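PDB 1JMX: amine Dehydrogenase from Pseudomonas putida, which probably transfers electrons through its two covalently bound c-type haems, as the haem-bearing alpha subunit of a quinohemoprotein amine dehydrogenase. Local coordinates for residues Ser187-Ala192 against Arg392-Ala397; Phe293-Gly298 against Ala360-Val365; Pro372-Ala377 against His480-Val485; Ala414-Glu419 against Val466-Ala471. All blocks are in the same frame, centred on the assembly; numbering follows the deposited sequence.

Contact 1. Residues Ser187-Ala192 against Arg392-Ala397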
loop_
_atom_site.group_PDB
_atom_site.type_symbol
_atom_site.label_atom_id
_atom_site.label_comp_id
_atom_site.label_asym_id
_atom_site.label_seq_id
_atom_site.Cartn_x
_atom_site.Cartn_y
_atom_site.Cartn_z
ATOM N N SER A 187 -4.464 -21.714 -25.626
ATOM C CA SER A 187 -4.633 -20.455 -26.324
ATOM C C SER A 187 -4.510 -19.383 -25.250
ATOM O O SER A 187 -4.887 -19.597 -24.102
ATOM C CB SER A 187 -6.017 -20.392 -26.968
ATOM O OG SER A 187 -6.189 -19.175 -27.657
ATOM N N GLY A 188 -3.973 -18.234 -25.626
ATOM C CA GLY A 188 -3.814 -17.156 -24.677
ATOM C C GLY A 188 -3.487 -15.848 -25.363
ATOM O O GLY A 188 -3.315 -15.800 -26.581
ATOM N N HIS A 189 -3.385 -14.785 -24.575
ATOM C CA HIS A 189 -3.083 -13.470 -25.105
ATOM C C HIS A 189 -2.281 -12.635 -24.121
ATOM O O HIS A 189 -2.635 -12.536 -22.947
ATOM C CB HIS A 189 -4.379 -12.731 -25.439
ATOM C CG HIS A 189 -4.163 -11.408 -26.103
ATOM N ND1 HIS A 189 -3.857 -10.263 -25.400
ATOM C CD2 HIS A 189 -4.170 -11.054 -27.410
ATOM C CE1 HIS A 189 -3.680 -9.264 -26.243
ATOM N NE2 HIS A 189 -3.864 -9.717 -27.469
ATOM N N MET A 190 -1.196 -12.047 -24.602
ATOM C CA MET A 190 -0.375 -11.187 -23.771
ATOM C C MET A 190 -0.610 -9.740 -24.206
ATOM O O MET A 190 -0.434 -9.401 -25.374
ATOM C CB MET A 190 1.103 -11.545 -23.906
ATOM C CG MET A 190 2.006 -10.761 -22.964
ATOM S SD MET A 190 3.748 -11.144 -23.159
ATOM C CE MET A 190 3.929 -12.447 -21.978
ATOM N N LEU A 191 -1.058 -8.907 -23.270
ATOM C CA LEU A 191 -1.321 -7.495 -23.541
ATOM C C LEU A 191 -0.089 -6.850 -24.165
ATOM O O LEU A 191 1.032 -7.071 -23.712
ATOM C CB LEU A 191 -1.676 -6.784 -22.234
ATOM C CG LEU A 191 -3.019 -6.077 -22.065
ATOM C CD1 LEU A 191 -4.179 -6.878 -22.631
ATOM C CD2 LEU A 191 -3.216 -5.843 -20.583
ATOM N N ALA A 192 -0.301 -6.099 -25.238
ATOM C CA ALA A 192 0.774 -5.416 -25.950
ATOM C C ALA A 192 1.760 -6.337 -26.675
ATOM O O ALA A 192 2.787 -5.873 -27.181
ATOM C CB ALA A 192 1.514 -4.468 -25.018
ATOM N N ARG A 392 1.069 -1.722 -19.829
ATOM C CA ARG A 392 0.935 -2.481 -21.074
ATOM C C ARG A 392 -0.471 -2.280 -21.578
ATOM O O ARG A 392 -1.436 -2.586 -20.879
ATOM C CB ARG A 392 1.243 -3.952 -20.843
ATOM C CG ARG A 392 2.704 -4.202 -20.554
ATOM C CD ARG A 392 2.951 -5.664 -20.313
ATOM N NE ARG A 392 4.349 -5.984 -20.544
ATOM C CZ ARG A 392 4.824 -6.432 -21.698
ATOM N NH1 ARG A 392 4.010 -6.623 -22.729
ATOM N NH2 ARG A 392 6.121 -6.659 -21.826
ATOM N N PHE A 393 -0.590 -1.767 -22.796
ATOM C CA PHE A 393 -1.905 -1.456 -23.317
ATOM C C PHE A 393 -2.296 -2.082 -24.628
ATOM O O PHE A 393 -1.457 -2.522 -25.406
ATOM C CB PHE A 393 -2.064 0.060 -23.412
ATOM C CG PHE A 393 -1.659 0.781 -22.169
ATOM C CD1 PHE A 393 -0.361 1.259 -22.022
ATOM C CD2 PHE A 393 -2.561 0.958 -21.132
ATOM C CE1 PHE A 393 0.034 1.904 -20.852
ATOM C CE2 PHE A 393 -2.177 1.601 -19.960
ATOM C CZ PHE A 393 -0.877 2.074 -19.820
ATOM N N GLU A 394 -3.596 -2.055 -24.878
ATOM C CA GLU A 394 -4.174 -2.598 -26.086
ATOM C C GLU A 394 -5.309 -1.645 -26.509
ATOM O O GLU A 394 -5.908 -0.977 -25.665
ATOM C CB GLU A 394 -4.715 -3.991 -25.775
ATOM C CG GLU A 394 -4.733 -4.932 -26.936
ATOM C CD GLU A 394 -3.402 -5.595 -27.207
ATOM O OE1 GLU A 394 -2.947 -6.399 -26.368
ATOM O OE2 GLU A 394 -2.832 -5.350 -28.286
ATOM N N ALA A 395 -5.541 -1.514 -27.811
ATOM C CA ALA A 395 -6.611 -0.644 -28.307
ATOM C C ALA A 395 -7.780 -1.502 -28.766
ATOM O O ALA A 395 -7.676 -2.234 -29.746
ATOM C CB ALA A 395 -6.112 0.226 -29.445
ATOM N N GLU A 396 -8.869 -1.453 -28.006
ATOM C CA GLU A 396 -10.071 -2.223 -28.294
ATOM C C GLU A 396 -11.045 -1.492 -29.220
ATOM O O GLU A 396 -11.622 -0.477 -28.855
ATOM C CB GLU A 396 -10.753 -2.587 -26.985
ATOM C CG GLU A 396 -12.054 -3.324 -27.125
ATOM C CD GLU A 396 -12.780 -3.384 -25.811
ATOM O OE1 GLU A 396 -13.148 -2.311 -25.295
ATOM O OE2 GLU A 396 -12.957 -4.491 -25.270
ATOM N N ALA A 397 -11.245 -2.058 -30.407
ATOM C CA ALA A 397 -12.116 -1.484 -31.431
ATOM C C ALA A 397 -13.576 -1.901 -31.336
ATOM O O ALA A 397 -13.884 -3.051 -31.045
ATOM C CB ALA A 397 -11.572 -1.814 -32.810
#
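A chi1 of -152° and a bend at chi2 (82°) bring the carboxylate of E394 to the amide of A192 in the turn, while R392, extended from CG to NE, brings its guanidinium to the same turn. The two side chains take hold of one peptide group at its two polar atoms. On the nitrogen side, A192 N donates to E394 OE1 at 2.9 Å, coming from above the carboxylate plane, 45° out of it. On the oxygen side, R392 NH1 reaches L191 O at 3.2 Å, with that oxygen at the guanidinium edge and in its plane. E394 OE1 also sits at the edge of the imidazole of H189, 3.0 Å from H189 CE1. Close van der Waals contacts of side-chain carbons with backbone oxygens complete the joint: A192 CB lies 3.6 Å from F393 O, and L191 CD2 3.7 Å from R392 O. With an alanine in place of E394, the amide of A192 would probably lose its acceptor and the turn its hold on that side. Y411 adds a second ring beside H189. The arrangement is an interdomain joint: the hairpin turn after strand 182-190 of the eight-stranded antiparallel barrel docks on strand 391-400 of domain IV, with domain III between them in the chain.

Contact 2. Residues Phe293-Gly298 against Ala360-Val365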
loop_
_atom_site.group_PDB
_atom_site.type_symbol
_atom_site.label_atom_id
_atom_site.label_comp_id
_atom_site.label_asym_id
_atom_site.label_seq_id
_atom_site.Cartn_x
_atom_site.Cartn_y
_atom_site.Cartn_z
ATOM N N PHE A 293 -11.193 -11.322 -35.728
ATOM C CA PHE A 293 -11.846 -10.305 -36.543
ATOM C C PHE A 293 -11.339 -10.357 -37.983
ATOM O O PHE A 293 -10.197 -10.755 -38.238
ATOM C CB PHE A 293 -11.624 -8.902 -35.957
ATOM C CG PHE A 293 -10.174 -8.525 -35.801
ATOM C CD1 PHE A 293 -9.463 -7.970 -36.861
ATOM C CD2 PHE A 293 -9.517 -8.721 -34.587
ATOM C CE1 PHE A 293 -8.118 -7.617 -36.715
ATOM C CE2 PHE A 293 -8.178 -8.371 -34.434
ATOM C CZ PHE A 293 -7.480 -7.819 -35.501
ATOM N N ILE A 294 -12.201 -9.961 -38.916
ATOM C CA ILE A 294 -11.857 -9.940 -40.331
ATOM C C ILE A 294 -12.555 -8.720 -40.919
ATOM O O ILE A 294 -13.769 -8.546 -40.761
ATOM C CB ILE A 294 -12.297 -11.259 -41.070
ATOM C CG1 ILE A 294 -11.916 -11.219 -42.548
ATOM C CG2 ILE A 294 -13.788 -11.481 -40.951
ATOM C CD1 ILE A 294 -10.466 -11.465 -42.813
ATOM N N LYS A 295 -11.769 -7.829 -41.510
ATOM C CA LYS A 295 -12.325 -6.631 -42.110
ATOM C C LYS A 295 -13.010 -7.024 -43.420
ATOM O O LYS A 295 -12.509 -7.887 -44.155
ATOM C CB LYS A 295 -11.228 -5.598 -42.368
ATOM C CG LYS A 295 -11.758 -4.280 -42.891
ATOM C CD LYS A 295 -10.632 -3.322 -43.187
ATOM C CE LYS A 295 -11.165 -2.013 -43.749
ATOM N NZ LYS A 295 -12.092 -1.316 -42.801
ATOM N N ALA A 296 -14.161 -6.407 -43.685
ATOM C CA ALA A 296 -14.933 -6.669 -44.895
ATOM C C ALA A 296 -14.105 -6.271 -46.108
ATOM O O ALA A 296 -13.503 -5.191 -46.138
ATOM C CB ALA A 296 -16.236 -5.891 -44.869
ATOM N N GLY A 297 -14.048 -7.168 -47.091
ATOM C CA GLY A 297 -13.273 -6.902 -48.288
ATOM C C GLY A 297 -11.793 -7.048 -48.003
ATOM O O GLY A 297 -10.965 -6.342 -48.589
ATOM N N GLY A 298 -11.458 -7.974 -47.107
ATOM C CA GLY A 298 -10.065 -8.186 -46.751
ATOM C C GLY A 298 -9.587 -9.622 -46.870
ATOM O O GLY A 298 -10.374 -10.552 -47.033
ATOM N N ALA A 360 -15.640 -11.654 -35.688
ATOM C CA ALA A 360 -16.257 -10.366 -35.973
ATOM C C ALA A 360 -15.886 -9.894 -37.362
ATOM O O ALA A 360 -14.710 -9.769 -37.687
ATOM C CB ALA A 360 -15.824 -9.331 -34.948
ATOM N N VAL A 361 -16.894 -9.725 -38.206
ATOM C CA VAL A 361 -16.681 -9.225 -39.555
ATOM C C VAL A 361 -17.084 -7.775 -39.410
ATOM O O VAL A 361 -18.152 -7.493 -38.882
ATOM C CB VAL A 361 -17.609 -9.905 -40.577
ATOM C CG1 VAL A 361 -17.434 -9.265 -41.957
ATOM C CG2 VAL A 361 -17.298 -11.372 -40.642
ATOM N N TYR A 362 -16.230 -6.850 -39.825
ATOM C CA TYR A 362 -16.582 -5.449 -39.677
ATOM C C TYR A 362 -16.271 -4.630 -40.910
ATOM O O TYR A 362 -15.439 -5.015 -41.731
ATOM C CB TYR A 362 -15.872 -4.846 -38.457
ATOM C CG TYR A 362 -14.392 -4.599 -38.652
ATOM C CD1 TYR A 362 -13.914 -3.314 -38.914
ATOM C CD2 TYR A 362 -13.467 -5.644 -38.570
ATOM C CE1 TYR A 362 -12.555 -3.069 -39.089
ATOM C CE2 TYR A 362 -12.099 -5.410 -38.743
ATOM C CZ TYR A 362 -11.657 -4.118 -39.002
ATOM O OH TYR A 362 -10.321 -3.866 -39.168
ATOM N N ASP A 363 -16.935 -3.480 -41.011
ATOM C CA ASP A 363 -16.731 -2.572 -42.135
ATOM C C ASP A 363 -15.895 -1.355 -41.761
ATOM O O ASP A 363 -14.945 -1.013 -42.467
ATOM C CB ASP A 363 -18.072 -2.157 -42.787
ATOM C CG ASP A 363 -19.131 -1.687 -41.782
ATOM O OD1 ASP A 363 -18.895 -1.701 -40.545
ATOM O OD2 ASP A 363 -20.222 -1.290 -42.255
ATOM N N LYS A 364 -16.212 -0.753 -40.617
ATOM C CA LYS A 364 -15.506 0.428 -40.136
ATOM C C LYS A 364 -15.490 0.504 -38.614
ATOM O O LYS A 364 -16.437 0.082 -37.947
ATOM C CB LYS A 364 -16.159 1.706 -40.679
ATOM C CG LYS A 364 -17.653 1.840 -40.370
ATOM C CD LYS A 364 -18.034 3.280 -40.004
ATOM C CE LYS A 364 -17.551 3.646 -38.589
ATOM N NZ LYS A 364 -17.716 5.100 -38.267
ATOM N N VAL A 365 -14.413 1.070 -38.079
ATOM C CA VAL A 365 -14.271 1.225 -36.640
ATOM C C VAL A 365 -14.883 2.563 -36.246
ATOM O O VAL A 365 -14.566 3.613 -36.818
ATOM C CB VAL A 365 -12.794 1.148 -36.183
ATOM C CG1 VAL A 365 -12.725 1.231 -34.675
ATOM C CG2 VAL A 365 -12.157 -0.149 -36.657
HETATM O O HOH W 1 -14.622 -2.660 -45.335
#
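Y362 and F293 send their rings off the same face of the sheet, side by side and pointing the same way. Each has CG between its backbone N and carbonyl carbon (chi1 74° for Y362, 57° for F293), and the rings meet obliquely at 4.1 Å from F293 CD1 to Y362 CE2. K295 lies across the tyrosine: its CA stands 4.0 Å from the centroid of the Y362 ring, a CH-pi contact over the face, and K295 CB follows at 3.7 Å from Y362 CZ. The lysine runs extended until chi4 (60°) bends NZ back to D363 O, 2.9 Å away, reached from above the carbonyl plane. Y362 OH is hydrogen-bonded to D472 OD2. On the other face, I294 CG2 packs on V361 CG2 at 3.5 Å, each methyl projecting alongside the other. Strands 285-295 and 354-362 are the parallel pair in the otherwise antiparallel sheet of E-set domain III, and their bonds set this register: I294 N to A360 O at 2.8 Å and A296 N to Y362 O at 2.7 Å, with Y362 N to I294 O between them. A leucine in place of Y362 would probably leave D472 OD2 without this hydroxyl and K295 without an aromatic face. The chemistry implies carbon packing on both faces, K295 and Y362 both engaging D472, the lysine only through a weak, long ion pair.

Contact 3. Residues Pro372-Ala377 against His480-Val485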
loop_
_atom_site.group_PDB
_atom_site.type_symbol
_atom_site.label_atom_id
_atom_site.label_comp_id
_atom_site.label_asym_id
_atom_site.label_seq_id
_atom_site.Cartn_x
_atom_site.Cartn_y
_atom_site.Cartn_z
ATOM N N PRO A 372 -5.804 -1.665 -20.331
ATOM C CA PRO A 372 -6.815 -1.283 -19.336
ATOM C C PRO A 372 -7.107 0.224 -19.356
ATOM O O PRO A 372 -6.244 1.025 -19.726
ATOM C CB PRO A 372 -6.159 -1.708 -18.022
ATOM C CG PRO A 372 -4.719 -1.449 -18.279
ATOM C CD PRO A 372 -4.536 -2.019 -19.666
ATOM N N ALA A 373 -8.324 0.600 -18.970
ATOM C CA ALA A 373 -8.731 2.011 -18.948
ATOM C C ALA A 373 -7.934 2.796 -17.906
ATOM O O ALA A 373 -7.620 3.968 -18.111
ATOM C CB ALA A 373 -10.228 2.128 -18.681
ATOM N N PHE A 374 -7.638 2.137 -16.784
ATOM C CA PHE A 374 -6.856 2.716 -15.695
ATOM C C PHE A 374 -5.835 1.682 -15.212
ATOM O O PHE A 374 -6.151 0.505 -15.067
ATOM C CB PHE A 374 -7.754 3.141 -14.530
ATOM C CG PHE A 374 -6.999 3.761 -13.382
ATOM C CD1 PHE A 374 -6.478 5.050 -13.489
ATOM C CD2 PHE A 374 -6.785 3.053 -12.202
ATOM C CE1 PHE A 374 -5.757 5.626 -12.442
ATOM C CE2 PHE A 374 -6.065 3.620 -11.144
ATOM C CZ PHE A 374 -5.551 4.908 -11.266
ATOM N N SER A 375 -4.603 2.122 -14.986
ATOM C CA SER A 375 -3.556 1.217 -14.529
ATOM C C SER A 375 -2.451 1.941 -13.772
ATOM O O SER A 375 -2.334 3.164 -13.829
ATOM C CB SER A 375 -2.962 0.437 -15.709
ATOM O OG SER A 375 -2.239 1.285 -16.583
ATOM N N ILE A 376 -1.625 1.168 -13.082
ATOM C CA ILE A 376 -0.527 1.715 -12.299
ATOM C C ILE A 376 0.833 1.202 -12.773
ATOM O O ILE A 376 1.077 -0.004 -12.805
ATOM C CB ILE A 376 -0.686 1.356 -10.778
ATOM C CG1 ILE A 376 -1.971 1.962 -10.208
ATOM C CG2 ILE A 376 0.548 1.791 -9.977
ATOM C CD1 ILE A 376 -1.986 3.463 -10.193
ATOM N N ALA A 377 1.701 2.135 -13.152
ATOM C CA ALA A 377 3.066 1.829 -13.570
ATOM C C ALA A 377 3.929 2.264 -12.388
ATOM O O ALA A 377 3.549 3.165 -11.645
ATOM C CB ALA A 377 3.428 2.626 -14.818
ATOM N N HIS A 480 -5.934 6.133 -18.919
ATOM C CA HIS A 480 -5.327 6.875 -17.824
ATOM C C HIS A 480 -4.317 6.006 -17.101
ATOM O O HIS A 480 -4.647 4.927 -16.612
ATOM C CB HIS A 480 -6.400 7.345 -16.838
ATOM C CG HIS A 480 -5.885 8.253 -15.761
ATOM N ND1 HIS A 480 -6.631 8.589 -14.654
ATOM C CD2 HIS A 480 -4.710 8.911 -15.633
ATOM C CE1 HIS A 480 -5.942 9.416 -13.892
ATOM N NE2 HIS A 480 -4.773 9.627 -14.465
ATOM N N MET A 481 -3.086 6.496 -17.031
ATOM C CA MET A 481 -2.019 5.784 -16.354
ATOM C C MET A 481 -1.285 6.688 -15.372
ATOM O O MET A 481 -1.012 7.850 -15.658
ATOM C CB MET A 481 -1.020 5.220 -17.370
ATOM C CG MET A 481 0.189 4.548 -16.731
ATOM S SD MET A 481 1.477 4.071 -17.881
ATOM C CE MET A 481 1.919 5.652 -18.572
ATOM N N ILE A 482 -1.003 6.149 -14.192
ATOM C CA ILE A 482 -0.254 6.874 -13.172
ATOM C C ILE A 482 1.032 6.087 -12.920
ATOM O O ILE A 482 0.997 4.875 -12.710
ATOM C CB ILE A 482 -1.054 7.018 -11.849
ATOM C CG1 ILE A 482 -2.182 8.032 -12.017
ATOM C CG2 ILE A 482 -0.139 7.447 -10.720
ATOM C CD1 ILE A 482 -3.100 8.098 -10.842
ATOM N N VAL A 483 2.166 6.767 -13.046
ATOM C CA VAL A 483 3.461 6.152 -12.802
ATOM C C VAL A 483 3.844 6.588 -11.401
ATOM O O VAL A 483 3.984 7.783 -11.144
ATOM C CB VAL A 483 4.535 6.660 -13.782
ATOM C CG1 VAL A 483 5.842 5.932 -13.548
ATOM C CG2 VAL A 483 4.074 6.478 -15.218
ATOM N N THR A 484 3.921 5.633 -10.478
ATOM C CA THR A 484 4.296 5.940 -9.099
ATOM C C THR A 484 5.504 5.246 -8.521
ATOM O O THR A 484 6.291 4.623 -9.232
ATOM C CB THR A 484 3.161 5.730 -8.088
ATOM O OG1 THR A 484 2.310 4.640 -8.485
ATOM C CG2 THR A 484 2.437 6.992 -7.909
ATOM N N VAL A 485 5.600 5.367 -7.199
ATOM C CA VAL A 485 6.672 4.821 -6.396
ATOM C C VAL A 485 6.578 3.317 -6.143
ATOM O O VAL A 485 5.534 2.692 -6.318
ATOM C CB VAL A 485 6.745 5.582 -5.050
ATOM C CG1 VAL A 485 6.858 7.084 -5.314
ATOM C CG2 VAL A 485 5.511 5.288 -4.204
HETATM O O HOH W 2 -4.435 2.700 -18.111
#
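F374 leans along H480 on the neighbouring strand, both side chains pointing the same way. Its CB lies 4.1 Å from H480 O. With CG anti to the backbone N (chi1 -179°), the ring is carried along H480, CG staying near the same oxygen. CD1 of F374 then meets H480 ND1 at 3.7 Å, and CE1 stands over the imidazole face, making an offset edge-to-face pair with the planes at 65°. At the far end, CE1 and CZ share one methyl: F374 CZ is 4.0 Å from I482 CD1, which sits at the phenyl edge. The backbones are parallel, 19° apart, and bonded from H480 N to A373 O through to T484 N to A377 O (2.8 Å). This joins the first strand of domain IV, an E-set family domain, to its last (367-378 to 476-484), a first-to-last parallel pairing as in immunoglobulin-like folds. On the opposite face, A377 CB lies 3.9 Å from M481 SD, whose chain bends at chi3. Water 2 donates to P372 O and, at 2.7 Å, to H480 O, and also bonds S375 OG. H480 NE2 is held by N463 and its ring stacks on F421; apolar side chains of another protein chain pack on F374 and I482.

Contact 4. Residues Ala414-Glu419 against Val466-Ala471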
loop_
_atom_site.group_PDB
_atom_site.type_symbol
_atom_site.label_atom_id
_atom_site.label_comp_id
_atom_site.label_asym_id
_atom_site.label_seq_id
_atom_site.Cartn_x
_atom_site.Cartn_y
_atom_site.Cartn_z
ATOM N N ALA A 414 -2.262 -0.195 -33.341
ATOM C CA ALA A 414 -2.331 1.250 -33.239
ATOM C C ALA A 414 -1.020 1.900 -32.864
ATOM O O ALA A 414 -0.042 1.240 -32.520
ATOM C CB ALA A 414 -3.393 1.634 -32.214
ATOM N N SER A 415 -1.019 3.220 -32.961
ATOM C CA SER A 415 0.120 4.041 -32.593
ATOM C C SER A 415 -0.164 4.451 -31.155
ATOM O O SER A 415 -1.315 4.684 -30.782
ATOM C CB SER A 415 0.182 5.284 -33.484
ATOM O OG SER A 415 0.946 6.320 -32.880
ATOM N N TRP A 416 0.887 4.545 -30.353
ATOM C CA TRP A 416 0.736 4.907 -28.957
ATOM C C TRP A 416 1.563 6.099 -28.567
ATOM O O TRP A 416 2.703 6.251 -29.006
ATOM C CB TRP A 416 1.119 3.732 -28.062
ATOM C CG TRP A 416 0.211 2.579 -28.206
ATOM C CD1 TRP A 416 0.349 1.526 -29.062
ATOM C CD2 TRP A 416 -0.993 2.350 -27.477
ATOM N NE1 TRP A 416 -0.694 0.651 -28.905
ATOM C CE2 TRP A 416 -1.535 1.133 -27.940
ATOM C CE3 TRP A 416 -1.669 3.055 -26.479
ATOM C CZ2 TRP A 416 -2.722 0.606 -27.436
ATOM C CZ3 TRP A 416 -2.849 2.532 -25.981
ATOM C CH2 TRP A 416 -3.364 1.318 -26.461
ATOM N N LYS A 417 0.960 6.954 -27.750
ATOM C CA LYS A 417 1.636 8.121 -27.226
ATOM C C LYS A 417 1.115 8.450 -25.835
ATOM O O LYS A 417 0.108 7.912 -25.378
ATOM C CB LYS A 417 1.527 9.333 -28.155
ATOM C CG LYS A 417 0.142 9.886 -28.359
ATOM C CD LYS A 417 0.227 11.159 -29.198
ATOM C CE LYS A 417 -1.075 11.445 -29.940
ATOM N NZ LYS A 417 -2.213 11.571 -28.994
ATOM N N VAL A 418 1.830 9.348 -25.175
ATOM C CA VAL A 418 1.516 9.782 -23.829
ATOM C C VAL A 418 1.375 11.310 -23.796
ATOM O O VAL A 418 2.117 12.031 -24.471
ATOM C CB VAL A 418 2.640 9.281 -22.871
ATOM C CG1 VAL A 418 2.967 10.311 -21.797
ATOM C CG2 VAL A 418 2.233 7.951 -22.256
ATOM N N GLU A 419 0.389 11.794 -23.045
ATOM C CA GLU A 419 0.159 13.227 -22.903
ATOM C C GLU A 419 -0.143 13.528 -21.451
ATOM O O GLU A 419 -0.651 12.672 -20.741
ATOM C CB GLU A 419 -1.040 13.658 -23.741
ATOM C CG GLU A 419 -0.982 13.179 -25.166
ATOM C CD GLU A 419 -1.947 13.914 -26.055
ATOM O OE1 GLU A 419 -3.166 13.953 -25.731
ATOM O OE2 GLU A 419 -1.474 14.459 -27.079
ATOM N N VAL A 466 -2.949 8.049 -21.767
ATOM C CA VAL A 466 -2.493 7.098 -22.770
ATOM C C VAL A 466 -3.351 7.176 -24.029
ATOM O O VAL A 466 -4.519 6.793 -24.011
ATOM C CB VAL A 466 -2.522 5.668 -22.189
ATOM C CG1 VAL A 466 -2.185 4.645 -23.254
ATOM C CG2 VAL A 466 -1.543 5.568 -21.023
ATOM N N ILE A 467 -2.762 7.665 -25.121
ATOM C CA ILE A 467 -3.485 7.808 -26.387
ATOM C C ILE A 467 -3.125 6.750 -27.424
ATOM O O ILE A 467 -1.960 6.590 -27.784
ATOM C CB ILE A 467 -3.229 9.193 -27.054
ATOM C CG1 ILE A 467 -3.272 10.319 -26.020
ATOM C CG2 ILE A 467 -4.256 9.443 -28.165
ATOM C CD1 ILE A 467 -4.564 10.446 -25.324
ATOM N N ALA A 468 -4.143 6.037 -27.894
ATOM C CA ALA A 468 -3.981 5.024 -28.932
ATOM C C ALA A 468 -4.691 5.553 -30.174
ATOM O O ALA A 468 -5.789 6.101 -30.081
ATOM C CB ALA A 468 -4.614 3.712 -28.508
ATOM N N THR A 469 -4.041 5.448 -31.325
ATOM C CA THR A 469 -4.651 5.906 -32.565
ATOM C C THR A 469 -4.600 4.744 -33.541
ATOM O O THR A 469 -3.527 4.266 -33.901
ATOM C CB THR A 469 -3.949 7.155 -33.140
ATOM O OG1 THR A 469 -2.583 6.853 -33.420
ATOM C CG2 THR A 469 -3.997 8.303 -32.154
ATOM N N LEU A 470 -5.777 4.249 -33.902
ATOM C CA LEU A 470 -5.900 3.122 -34.805
ATOM C C LEU A 470 -5.200 3.281 -36.150
ATOM O O LEU A 470 -5.267 4.331 -36.787
ATOM C CB LEU A 470 -7.371 2.793 -35.011
ATOM C CG LEU A 470 -7.798 1.430 -34.482
ATOM C CD1 LEU A 470 -7.269 1.229 -33.071
ATOM C CD2 LEU A 470 -9.314 1.320 -34.537
ATOM N N ALA A 471 -4.465 2.241 -36.530
ATOM C CA ALA A 471 -3.763 2.218 -37.805
ATOM C C ALA A 471 -4.846 2.159 -38.883
ATOM O O ALA A 471 -4.712 2.740 -39.955
ATOM C CB ALA A 471 -2.878 0.991 -37.890
#
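W416 and A468 face each other in an antiparallel pair of strands, 406-420 and 462-470, neighbours in the mixed sheet of the E-set domain IV; the segment axes run at 159° and approach to 4.4 Å. The hydrogen bonds come in two reciprocal sets. S415 and T469 exchange both amides, S415 N to T469 O at 2.9 Å being almost straight (171° at the hydrogen), and K417 and I467 do the same. W416 with A468 forms the non-hydrogen-bonded pair between these two. CA-H...O contacts fill in, A468 CA to S415 O and W416 CA to I467 O.

Aromatic packing belongs to the face that carries W416, A468 and V466. With chi1 at -65° the indole folds over the neighbouring strand, and A468 CB stands 3.4 Å from the centroid of its six-membered ring, a CH-pi contact over the face. V466 CG1 comes instead to the ring edge, 3.5 Å from W416 CZ3. F393 and V370 of the same domain touch W416 as well.

Charged and apolar groups mix on the other face. K417, bent at chi4, has NZ 3.5 Å from E419 OE2, a salt bridge within the strand, though NZ also comes so near I467 that the exact position of the lysine end is doubtful. I467 packs against both charged side chains: K417 CG is 3.7 Å from I467 CB, and E419 crosses the isoleucine at about a right angle, with E419 OE1 3.6 Å from I467 CG1.

How the contacts relate
Contacts 3 and 4 lie in the mixed sheet of domain IV, which contact 1 reaches through strand 391-400. The centres of these three lie 14 to 16 Å apart, and F393 of contact 1 joins them by packing on S375 and M481 of contact 3 and on W416 and V466 of contact 4. Contact 2 belongs to domain III, with centres 19 Å from contact 1, 21 Å from contact 4 and 31 Å from contact 3; V365 carries it across, touching A397 and L470. Along the chain, contact 1 spans contact 2, crosses contact 3 and closes before contact 4 opens; contact 3 encloses contact 4. Contact 1 ties barrel domain II to domain IV, while contacts 3 and 4 pair strands within domain IV itself, all away from the haem sites.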